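Local coordinates for protein exopolygalacturonase (Yersinia enterocolitica, PDB 2UVF) that hydrolyses polygalacturonan, the galacturonan of pectin, from the chain end as a family 28 exopolygalacturonase, and binds digalacturonic acid in its pocket, at residues P93-F98 with N428-M433; L370-Y375 with F394-D399; N456-T461 with N485-L490. All blocks are in the same frame, centred on the assembly; numbering follows the deposited sequence.

Interaction 1 (P93-F98 with N428-M433); sequences PYIDHF and NNYFRM. With NI (nickel (II) ion), chain J; SO4 (sulfate ion), chain G.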
loop_
_atom_site.group_PDB
_atom_site.type_symbol
_atom_site.label_atom_id
_atom_site.label_comp_id
_atom_site.label_asym_id
_atom_site.label_seq_id
_atom_site.Cartn_x
_atom_site.Cartn_y
_atom_site.Cartn_z
ATOM N N PRO A 93 -4.775 17.563 -0.693
ATOM C CA PRO A 93 -5.630 18.391 0.175
ATOM C C PRO A 93 -5.717 17.895 1.639
ATOM O O PRO A 93 -5.859 18.714 2.563
ATOM C CB PRO A 93 -7.000 18.329 -0.508
ATOM C CG PRO A 93 -6.941 17.137 -1.395
ATOM C CD PRO A 93 -5.525 17.061 -1.867
ATOM N N TYR A 94 -5.646 16.572 1.835
ATOM C CA TYR A 94 -5.591 15.975 3.173
ATOM C C TYR A 94 -4.282 16.254 3.873
ATOM O O TYR A 94 -4.262 16.510 5.058
ATOM C CB TYR A 94 -5.860 14.471 3.107
ATOM C CG TYR A 94 -7.319 14.164 2.866
ATOM C CD1 TYR A 94 -8.215 14.026 3.930
ATOM C CD2 TYR A 94 -7.801 14.023 1.574
ATOM C CE1 TYR A 94 -9.557 13.753 3.705
ATOM C CE2 TYR A 94 -9.144 13.771 1.332
ATOM C CZ TYR A 94 -10.017 13.622 2.385
ATOM O OH TYR A 94 -11.350 13.366 2.095
ATOM N N ILE A 95 -3.184 16.200 3.137
ATOM C CA ILE A 95 -1.876 16.518 3.684
ATOM C C ILE A 95 -1.800 17.976 4.130
ATOM O O ILE A 95 -1.239 18.283 5.186
ATOM C CB ILE A 95 -0.730 16.186 2.668
ATOM C CG1 ILE A 95 -0.643 14.666 2.465
ATOM C CG2 ILE A 95 0.630 16.850 3.104
ATOM C CD1 ILE A 95 -0.035 14.250 1.142
ATOM N N ASP A 96 -2.377 18.884 3.345
ATOM C CA ASP A 96 -2.313 20.292 3.727
ATOM C C ASP A 96 -3.123 20.547 4.973
ATOM O O ASP A 96 -2.689 21.246 5.877
ATOM C CB ASP A 96 -2.852 21.162 2.629
ATOM C CG ASP A 96 -1.905 21.334 1.496
ATOM O OD1 ASP A 96 -0.754 20.856 1.513
ATOM O OD2 ASP A 96 -2.344 21.971 0.550
ATOM N N HIS A 97 -4.307 19.953 5.027
ATOM C CA HIS A 97 -5.204 20.172 6.136
ATOM C C HIS A 97 -4.602 19.628 7.425
ATOM O O HIS A 97 -4.830 20.175 8.512
ATOM C CB HIS A 97 -6.579 19.581 5.841
ATOM C CG HIS A 97 -7.473 19.572 7.036
ATOM N ND1 HIS A 97 -7.618 18.462 7.842
ATOM C CD2 HIS A 97 -8.201 20.555 7.607
ATOM C CE1 HIS A 97 -8.432 18.757 8.840
ATOM N NE2 HIS A 97 -8.791 20.023 8.731
ATOM N N PHE A 98 -3.777 18.593 7.291
ATOM C CA PHE A 98 -3.121 17.964 8.444
ATOM C C PHE A 98 -2.349 19.025 9.234
ATOM O O PHE A 98 -2.348 19.010 10.443
ATOM C CB PHE A 98 -2.213 16.826 7.968
ATOM C CG PHE A 98 -1.401 16.177 9.058
ATOM C CD1 PHE A 98 -1.899 15.067 9.752
ATOM C CD2 PHE A 98 -0.115 16.642 9.364
ATOM C CE1 PHE A 98 -1.144 14.452 10.738
ATOM C CE2 PHE A 98 0.638 16.028 10.352
ATOM C CZ PHE A 98 0.127 14.924 11.040
ATOM N N ASN A 428 4.529 10.524 -0.349
ATOM C CA ASN A 428 3.433 11.464 -0.621
ATOM C C ASN A 428 2.029 10.851 -0.508
ATOM O O ASN A 428 1.128 11.169 -1.294
ATOM C CB ASN A 428 3.626 12.174 -1.978
ATOM C CG ASN A 428 4.942 12.951 -2.062
ATOM O OD1 ASN A 428 5.579 13.250 -1.036
ATOM N ND2 ASN A 428 5.345 13.289 -3.276
ATOM N N ASN A 429 1.860 9.962 0.468
ATOM C CA ASN A 429 0.556 9.321 0.721
ATOM C C ASN A 429 -0.045 9.918 1.931
ATOM O O ASN A 429 0.677 10.422 2.824
ATOM C CB ASN A 429 0.698 7.800 0.926
ATOM C CG ASN A 429 1.304 7.128 -0.267
ATOM O OD1 ASN A 429 0.665 7.038 -1.284
ATOM N ND2 ASN A 429 2.568 6.687 -0.161
ATOM N N TYR A 430 -1.376 9.879 1.954
ATOM C CA TYR A 430 -2.124 10.195 3.175
ATOM C C TYR A 430 -2.784 8.930 3.744
ATOM O O TYR A 430 -3.652 8.343 3.116
ATOM C CB TYR A 430 -3.172 11.245 2.864
ATOM C CG TYR A 430 -3.917 11.783 4.061
ATOM C CD1 TYR A 430 -3.398 12.819 4.819
ATOM C CD2 TYR A 430 -5.170 11.270 4.410
ATOM C CE1 TYR A 430 -4.119 13.326 5.914
ATOM C CE2 TYR A 430 -5.872 11.751 5.475
ATOM C CZ TYR A 430 -5.356 12.783 6.230
ATOM O OH TYR A 430 -6.102 13.281 7.298
ATOM N N PHE A 431 -2.359 8.507 4.927
ATOM C CA PHE A 431 -2.958 7.339 5.573
ATOM C C PHE A 431 -3.978 7.838 6.577
ATOM O O PHE A 431 -3.633 8.653 7.431
ATOM C CB PHE A 431 -1.892 6.477 6.271
ATOM C CG PHE A 431 -0.797 6.018 5.357
ATOM C CD1 PHE A 431 -0.864 4.776 4.741
ATOM C CD2 PHE A 431 0.317 6.827 5.119
ATOM C CE1 PHE A 431 0.153 4.343 3.877
ATOM C CE2 PHE A 431 1.341 6.410 4.268
ATOM C CZ PHE A 431 1.265 5.160 3.644
ATOM N N ARG A 432 -5.233 7.432 6.427
ATOM C CA ARG A 432 -6.231 7.699 7.441
ATOM C C ARG A 432 -6.343 6.437 8.301
ATOM O O ARG A 432 -5.358 6.000 8.844
ATOM C CB ARG A 432 -7.569 8.148 6.834
ATOM C CG ARG A 432 -8.446 8.959 7.791
ATOM C CD ARG A 432 -9.677 9.517 7.083
ATOM N NE ARG A 432 -10.648 10.066 8.018
ATOM C CZ ARG A 432 -11.500 9.341 8.740
ATOM N NH1 ARG A 432 -12.344 9.949 9.574
ATOM N NH2 ARG A 432 -11.502 8.006 8.650
ATOM N N MET A 433 -7.519 5.840 8.411
ATOM C CA MET A 433 -7.652 4.621 9.221
ATOM C C MET A 433 -7.077 3.396 8.536
ATOM O O MET A 433 -6.971 3.341 7.305
ATOM C CB MET A 433 -9.097 4.404 9.726
ATOM C CG MET A 433 -9.548 5.584 10.555
ATOM S SD MET A 433 -11.026 5.455 11.500
ATOM C CE MET A 433 -10.698 4.024 12.510
HETATM NI NI NI J . -10.078 21.103 10.019
HETATM S S SO4 G . -11.169 11.158 -0.623
HETATM O O1 SO4 G . -10.705 11.353 -2.000
HETATM O O2 SO4 G . -11.942 12.330 -0.221
HETATM O O3 SO4 G . -12.003 9.966 -0.468
HETATM O O4 SO4 G . -10.001 10.993 0.227
HETATM O O HOH W 1 -6.423 16.274 6.853
HETATM O O HOH W 2 -11.652 19.486 9.967
HETATM O O HOH W 3 -8.767 20.314 11.743
#
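Tyr94 and Tyr430 cross at roughly a right angle. Their rings meet obliquely, with planes 41° apart and centroids 5.0 Å apart, and Tyr94 CB lies over one face of the Tyr430 ring. Tyr430 reaches the helix because its CG is anti to the backbone N (chi1 -173°), which sends the ring out from strand 430-431. Ile95 passes Tyr430 in the opposite direction, and its CG1 lies 4.1 Å from Tyr430 CD1. Phe98 CB comes near the plane of the same ring, at its edge.

No direct hydrogen bond joins the two segments. One water does this work. It donates to Tyr94 O at 2.8 Å and to Tyr430 OH at 3.0 Å. It accepts from His97 ND1 at 2.7 Å and lies in the imidazole plane. The Tyr430 hydroxyl also bonds to Glu285. The far side of the His97 ring binds nickel, with NE2 2.1 Å from the metal, and two waters are further ligands. The Tyr94 hydroxyl bonds to Asp284, and a sulfate, probably from the crystallisation liquor, lies beside it.

The contact joins helix 92-100, in the fibronectin type III range, to the family 28 beta-helix. Its centre is apolar, and one water ties Tyr94 O, His97 ND1 and Tyr430 OH together. Since ND1 gives its proton to the water, NE2 is left to hold the metal; the nickel charge probably polarises the imidazole and makes ND1-H a stronger donor in its hydrogen bond to the water.

Interaction 2 (L370-Y375 with F394-D399); sequences LIHQTY and FNNFFD. With SO4 (sulfate ion), chain G.
His372 and Phe398 leave neighbouring strands in the same direction and run alongside each other, and their rings form an offset stack. The planes are 5° apart and the centroids 4.3 Å apart. In both residues CG is anti to the carbonyl carbon (chi1 -42° in His372), which brings the rings face to face. At its edge, the imidazole gives NE2-H to Asn396 OD1 at 2.8 Å. This bond is almost straight, 178° at the hydrogen, and the oxygen lies in the ring plane. Asn396 ND2 in turn donates to Phe394 O, so both ends of the amide are used. Ile383 covers this buried side.

The backbones run parallel in the register Ile371-Phe397, His372-Phe398 and Gln373-Asp399. His372 N bonds to Phe397 O at 3.0 Å, and Thr374 N to Asp399 O at 2.8 Å.

The other face, with Ile371, Phe397, Gln373 and Asp399, is looser. Ile371 CG2 is 4.0 Å from Phe397 CD2. A sulfate, probably from the crystallisation liquor, sits over the Phe397 ring, with S 4.2 Å above the plane. Arg288 holds it too, while the bond from Gln373 NE2 is weak; Gln373 OE1 accepts from Arg350 NE. Near Tyr375 a water donates to Asp399 OD2 at 2.7 Å; Asp399 OD1 pairs with Arg432.

The chemistry implies a fixed histidine. Its NE2 carries a proton, its ring is held flat by the stack, and its rotation is set by an amide that is itself tied down. The ring serves packing inside the coil, where Phe431 packs against Phe398.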
loop_
_atom_site.group_PDB
_atom_site.type_symbol
_atom_site.label_atom_id
_atom_site.label_comp_id
_atom_site.label_asym_id
_atom_site.label_seq_id
_atom_site.Cartn_x
_atom_site.Cartn_y
_atom_site.Cartn_z
ATOM N N LEU A 370 -4.477 6.431 -5.980
ATOM C CA LEU A 370 -5.657 5.609 -5.741
ATOM C C LEU A 370 -6.334 6.100 -4.467
ATOM O O LEU A 370 -5.696 6.684 -3.589
ATOM C CB LEU A 370 -5.293 4.119 -5.640
ATOM C CG LEU A 370 -4.317 3.489 -6.654
ATOM C CD1 LEU A 370 -4.049 1.993 -6.293
ATOM C CD2 LEU A 370 -4.807 3.582 -8.068
ATOM N N ILE A 371 -7.638 5.892 -4.386
ATOM C CA ILE A 371 -8.399 6.260 -3.209
ATOM C C ILE A 371 -9.003 4.958 -2.658
ATOM O O ILE A 371 -9.818 4.341 -3.321
ATOM C CB ILE A 371 -9.457 7.366 -3.582
ATOM C CG1 ILE A 371 -8.733 8.643 -4.087
ATOM C CG2 ILE A 371 -10.380 7.679 -2.422
ATOM C CD1 ILE A 371 -9.549 9.477 -5.050
ATOM N N HIS A 372 -8.551 4.521 -1.477
ATOM C CA HIS A 372 -9.038 3.281 -0.857
ATOM C C HIS A 372 -10.028 3.659 0.218
ATOM O O HIS A 372 -9.674 4.340 1.153
ATOM C CB HIS A 372 -7.874 2.452 -0.237
ATOM C CG HIS A 372 -6.660 2.399 -1.107
ATOM N ND1 HIS A 372 -6.407 1.352 -1.967
ATOM C CD2 HIS A 372 -5.673 3.300 -1.311
ATOM C CE1 HIS A 372 -5.302 1.605 -2.651
ATOM N NE2 HIS A 372 -4.834 2.780 -2.270
ATOM N N GLN A 373 -11.271 3.226 0.063
ATOM C CA GLN A 373 -12.312 3.508 1.020
ATOM C C GLN A 373 -12.998 2.179 1.381
ATOM O O GLN A 373 -14.054 1.818 0.831
ATOM C CB GLN A 373 -13.309 4.525 0.433
ATOM C CG GLN A 373 -12.717 5.875 -0.064
ATOM C CD GLN A 373 -13.782 6.739 -0.746
ATOM O OE1 GLN A 373 -14.722 6.216 -1.354
ATOM N NE2 GLN A 373 -13.652 8.047 -0.633
ATOM N N THR A 374 -12.379 1.452 2.310
ATOM C CA THR A 374 -12.770 0.077 2.603
ATOM C C THR A 374 -12.847 -0.173 4.103
ATOM O O THR A 374 -12.837 -1.314 4.528
ATOM C CB THR A 374 -11.811 -0.959 1.959
ATOM O OG1 THR A 374 -10.529 -0.915 2.598
ATOM C CG2 THR A 374 -11.611 -0.684 0.468
ATOM N N TYR A 375 -12.918 0.895 4.898
ATOM C CA TYR A 375 -13.105 0.779 6.333
ATOM C C TYR A 375 -14.556 0.407 6.524
ATOM O O TYR A 375 -15.413 1.051 5.910
ATOM C CB TYR A 375 -12.813 2.114 7.034
ATOM C CG TYR A 375 -12.904 2.025 8.539
ATOM C CD1 TYR A 375 -11.826 1.563 9.282
ATOM C CD2 TYR A 375 -14.066 2.387 9.222
ATOM C CE1 TYR A 375 -11.897 1.447 10.647
ATOM C CE2 TYR A 375 -14.126 2.304 10.593
ATOM C CZ TYR A 375 -13.026 1.835 11.296
ATOM O OH TYR A 375 -13.064 1.718 12.672
ATOM N N PHE A 394 2.551 6.334 -4.427
ATOM C CA PHE A 394 2.512 7.749 -4.103
ATOM C C PHE A 394 1.157 8.375 -4.412
ATOM O O PHE A 394 0.400 7.849 -5.231
ATOM C CB PHE A 394 3.662 8.508 -4.788
ATOM C CG PHE A 394 3.584 8.572 -6.305
ATOM C CD1 PHE A 394 3.185 9.744 -6.933
ATOM C CD2 PHE A 394 4.023 7.501 -7.096
ATOM C CE1 PHE A 394 3.164 9.849 -8.323
ATOM C CE2 PHE A 394 4.004 7.585 -8.500
ATOM C CZ PHE A 394 3.567 8.758 -9.110
ATOM N N ASN A 395 0.861 9.472 -3.718
ATOM C CA ASN A 395 -0.408 10.207 -3.838
ATOM C C ASN A 395 -1.672 9.444 -3.497
ATOM O O ASN A 395 -2.766 9.891 -3.824
ATOM C CB ASN A 395 -0.547 10.867 -5.221
ATOM C CG ASN A 395 0.529 11.895 -5.471
ATOM O OD1 ASN A 395 1.401 12.145 -4.607
ATOM N ND2 ASN A 395 0.518 12.469 -6.675
ATOM N N ASN A 396 -1.523 8.316 -2.820
ATOM C CA ASN A 396 -2.668 7.487 -2.429
ATOM C C ASN A 396 -3.379 8.078 -1.227
ATOM O O ASN A 396 -2.757 8.677 -0.377
ATOM C CB ASN A 396 -2.211 6.049 -2.108
ATOM C CG ASN A 396 -2.119 5.140 -3.338
ATOM O OD1 ASN A 396 -2.521 3.974 -3.287
ATOM N ND2 ASN A 396 -1.594 5.656 -4.432
ATOM N N PHE A 397 -4.695 7.933 -1.175
ATOM C CA PHE A 397 -5.451 8.134 0.057
ATOM C C PHE A 397 -5.808 6.738 0.609
ATOM O O PHE A 397 -6.324 5.916 -0.125
ATOM C CB PHE A 397 -6.718 8.964 -0.222
ATOM C CG PHE A 397 -7.667 9.097 0.963
ATOM C CD1 PHE A 397 -7.601 10.199 1.819
ATOM C CD2 PHE A 397 -8.661 8.143 1.188
ATOM C CE1 PHE A 397 -8.478 10.324 2.881
ATOM C CE2 PHE A 397 -9.541 8.264 2.255
ATOM C CZ PHE A 397 -9.449 9.353 3.099
ATOM N N PHE A 398 -5.513 6.478 1.882
ATOM C CA PHE A 398 -5.815 5.162 2.511
ATOM C C PHE A 398 -6.789 5.334 3.671
ATOM O O PHE A 398 -6.510 6.068 4.603
ATOM C CB PHE A 398 -4.559 4.439 3.022
ATOM C CG PHE A 398 -3.653 3.930 1.944
ATOM C CD1 PHE A 398 -3.823 2.650 1.410
ATOM C CD2 PHE A 398 -2.605 4.716 1.472
ATOM C CE1 PHE A 398 -2.966 2.178 0.397
ATOM C CE2 PHE A 398 -1.754 4.252 0.489
ATOM C CZ PHE A 398 -1.936 2.985 -0.052
ATOM N N ASP A 399 -7.938 4.655 3.581
ATOM C CA ASP A 399 -8.883 4.468 4.694
ATOM C C ASP A 399 -9.395 3.015 4.528
ATOM O O ASP A 399 -10.297 2.733 3.722
ATOM C CB ASP A 399 -10.028 5.505 4.612
ATOM C CG ASP A 399 -10.805 5.626 5.892
ATOM O OD1 ASP A 399 -10.218 6.083 6.893
ATOM O OD2 ASP A 399 -12.022 5.292 5.898
HETATM S S SO4 G . -11.169 11.158 -0.623
HETATM O O1 SO4 G . -10.705 11.353 -2.000
HETATM O O2 SO4 G . -11.942 12.330 -0.221
HETATM O O3 SO4 G . -12.003 9.966 -0.468
HETATM O O4 SO4 G . -10.001 10.993 0.227
HETATM O O HOH W 4 -13.646 4.024 4.091
#

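Interaction 3 (N456-T461 with N485-L490); sequences NVMYLT and NAMRDL. With SO4 (sulfate ion), chain E.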
loop_
_atom_site.group_PDB
_atom_site.type_symbol
_atom_site.label_atom_id
_atom_site.label_comp_id
_atom_site.label_asym_id
_atom_site.label_seq_id
_atom_site.Cartn_x
_atom_site.Cartn_y
_atom_site.Cartn_z
ATOM N N ASN A 456 5.242 11.193 4.048
ATOM C CA ASN A 456 3.893 10.701 4.162
ATOM C C ASN A 456 3.278 11.357 5.394
ATOM O O ASN A 456 3.976 11.758 6.331
ATOM C CB ASN A 456 3.839 9.153 4.342
ATOM C CG ASN A 456 4.402 8.371 3.156
ATOM O OD1 ASN A 456 3.789 8.281 2.096
ATOM N ND2 ASN A 456 5.559 7.771 3.349
ATOM N N VAL A 457 1.959 11.437 5.396
ATOM C CA VAL A 457 1.209 11.920 6.552
ATOM C C VAL A 457 0.223 10.825 7.005
ATOM O O VAL A 457 -0.428 10.197 6.172
ATOM C CB VAL A 457 0.497 13.280 6.216
ATOM C CG1 VAL A 457 -0.747 13.461 7.001
ATOM C CG2 VAL A 457 1.453 14.429 6.472
ATOM N N MET A 458 0.148 10.588 8.318
ATOM C CA MET A 458 -0.786 9.607 8.879
ATOM C C MET A 458 -1.696 10.279 9.904
ATOM O O MET A 458 -1.212 10.928 10.833
ATOM C CB MET A 458 -0.038 8.466 9.568
ATOM C CG MET A 458 0.811 7.610 8.677
ATOM S SD MET A 458 2.321 8.422 8.110
ATOM C CE MET A 458 3.111 6.983 7.421
ATOM N N TYR A 459 -3.002 10.108 9.730
ATOM C CA TYR A 459 -3.985 10.661 10.651
ATOM C C TYR A 459 -5.008 9.593 10.995
ATOM O O TYR A 459 -5.697 9.128 10.112
ATOM C CB TYR A 459 -4.654 11.900 10.016
ATOM C CG TYR A 459 -5.760 12.474 10.858
ATOM C CD1 TYR A 459 -5.510 12.964 12.140
ATOM C CD2 TYR A 459 -7.062 12.526 10.381
ATOM C CE1 TYR A 459 -6.557 13.479 12.937
ATOM C CE2 TYR A 459 -8.103 13.053 11.151
ATOM C CZ TYR A 459 -7.841 13.525 12.415
ATOM O OH TYR A 459 -8.880 14.011 13.172
ATOM N N LEU A 460 -5.062 9.185 12.267
ATOM C CA LEU A 460 -6.025 8.192 12.830
ATOM C C LEU A 460 -5.676 6.725 12.570
ATOM O O LEU A 460 -6.393 5.800 13.028
ATOM C CB LEU A 460 -7.494 8.456 12.424
ATOM C CG LEU A 460 -8.136 9.798 12.797
ATOM C CD1 LEU A 460 -9.512 9.882 12.141
ATOM C CD2 LEU A 460 -8.225 10.036 14.287
ATOM N N THR A 461 -4.568 6.513 11.853
ATOM C CA THR A 461 -4.069 5.158 11.534
ATOM C C THR A 461 -3.728 4.463 12.856
ATOM O O THR A 461 -3.462 5.147 13.831
ATOM C CB THR A 461 -2.805 5.248 10.632
ATOM O OG1 THR A 461 -2.872 6.452 9.855
ATOM C CG2 THR A 461 -2.687 4.030 9.702
ATOM N N ASN A 485 8.208 11.604 7.996
ATOM C CA ASN A 485 6.777 11.332 8.073
ATOM C C ASN A 485 6.210 12.060 9.257
ATOM O O ASN A 485 6.843 12.118 10.312
ATOM C CB ASN A 485 6.520 9.830 8.271
ATOM C CG ASN A 485 6.980 9.001 7.108
ATOM O OD1 ASN A 485 7.623 7.963 7.281
ATOM N ND2 ASN A 485 6.665 9.438 5.921
ATOM N N ALA A 486 4.992 12.576 9.093
ATOM C CA ALA A 486 4.287 13.221 10.184
ATOM C C ALA A 486 3.010 12.487 10.530
ATOM O O ALA A 486 2.268 12.072 9.652
ATOM C CB ALA A 486 4.004 14.698 9.859
ATOM N N MET A 487 2.737 12.355 11.826
ATOM C CA MET A 487 1.622 11.528 12.262
ATOM C C MET A 487 0.839 12.147 13.408
ATOM O O MET A 487 1.411 12.794 14.273
ATOM C CB MET A 487 2.116 10.139 12.657
ATOM C CG MET A 487 3.164 9.551 11.701
ATOM S SD MET A 487 3.309 7.749 11.811
ATOM C CE MET A 487 4.428 7.469 13.142
ATOM N N ARG A 488 -0.477 11.952 13.400
ATOM C CA ARG A 488 -1.334 12.597 14.400
ATOM C C ARG A 488 -2.475 11.669 14.786
ATOM O O ARG A 488 -3.125 11.089 13.921
ATOM C CB ARG A 488 -1.864 13.950 13.876
ATOM C CG ARG A 488 -2.995 14.564 14.679
ATOM C CD ARG A 488 -3.185 16.049 14.444
ATOM N NE ARG A 488 -3.602 16.671 15.712
ATOM C CZ ARG A 488 -4.855 17.025 15.992
ATOM N NH1 ARG A 488 -5.806 16.867 15.075
ATOM N NH2 ARG A 488 -5.161 17.540 17.174
ATOM N N ASP A 489 -2.713 11.531 16.085
ATOM C CA ASP A 489 -3.855 10.765 16.576
ATOM C C ASP A 489 -3.800 9.286 16.169
ATOM O O ASP A 489 -4.827 8.678 15.867
ATOM C CB ASP A 489 -5.174 11.407 16.125
ATOM C CG ASP A 489 -5.442 12.743 16.790
ATOM O OD1 ASP A 489 -4.785 13.083 17.777
ATOM O OD2 ASP A 489 -6.339 13.464 16.338
ATOM N N LEU A 490 -2.606 8.702 16.208
ATOM C CA LEU A 490 -2.457 7.279 15.990
ATOM C C LEU A 490 -3.306 6.548 17.008
ATOM O O LEU A 490 -3.416 6.994 18.141
ATOM C CB LEU A 490 -0.991 6.860 16.098
ATOM C CG LEU A 490 -0.040 7.319 14.994
ATOM C CD1 LEU A 490 1.313 6.715 15.255
ATOM C CD2 LEU A 490 -0.570 6.931 13.609
HETATM S S SO4 E . -3.131 18.957 19.925
HETATM O O1 SO4 E . -3.138 19.304 18.497
HETATM O O2 SO4 E . -3.746 20.060 20.669
HETATM O O3 SO4 E . -3.909 17.733 20.147
HETATM O O4 SO4 E . -1.752 18.773 20.392
#
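Met458 and Met487 run alongside each other on the same face of two parallel strands, and Met458 SD is 3.9 Å from Met487 CG. Leu490 CD2 comes in beside them, 4.4 Å from Met458 CB. These are the apolar contacts of the coil interior. On the other face Val457 CG2 meets Ala486 CB at 4.2 Å, and Phe98 of helix 92-100 touches both residues.

The backbone bonds form a regular ladder. Ala486 N gives to Asn456 O, and Met458 N to Ala486 O at 2.9 Å. Arg488 N gives to Met458 O, and Leu460 N closes the series on Arg488 O at 3.2 Å. CA-H...O contacts fill in between them, such as Met487 CA to Met458 O.

The flat groups gather at the end of the strands. Tyr459 and Arg488 extend in the same direction, and the aliphatic part of the arginine does the touching, with CG 3.9 Å from Tyr459 CD1. The ring and guanidinium planes are nearly parallel but do not stack. In both, CG is anti to the backbone N (chi1 176° in Tyr459). Asp489 OD2 reaches the edge of the Tyr459 ring, 3.4 Å from CE1. Leu460 folds back, with CG over the centre of the same ring.

Charged groups come last. Asp489 OD2 lies over the Arg488 guanidinium, 3.7 Å from NH1, a long pair held by charge alone. Arg488 NH2 donates to two oxygens of a sulfate, probably from the crystallisation liquor, which would offset the arginine charge.

At Asp489 the chain turns a corner, and the strand beyond it belongs to another face. Leu460, like Asp489, has a positive phi. In-register parallel strands, a methionine stacked on a methionine and matched corners fit the right-handed parallel beta-helix of family 28.

Overall arrangement
The three contacts lie along one side of the parallel beta-helix. Strands 371-373, 397-399, 430-431, 448-459 and 476-490 are successive neighbours there. Interaction 2 joins the first two and interaction 3 the last two; their centres are 14 Å apart. Interaction 1 lies between them, 10 Å from interaction 2 and 8 Å from interaction 3, and brings helix 92-100 onto strand 430-431. Along the chain interaction 1 spans interaction 2, and interaction 3 follows both. Arg432 bridges the coils: its side chain forms a salt bridge with Asp399, its backbone O bonds to Thr461 OG1. Asn429 bonds to Asn396 N and Asn456 OD1, consistent with an asparagine ladder. The N-terminal domain thus docks on the coils themselves.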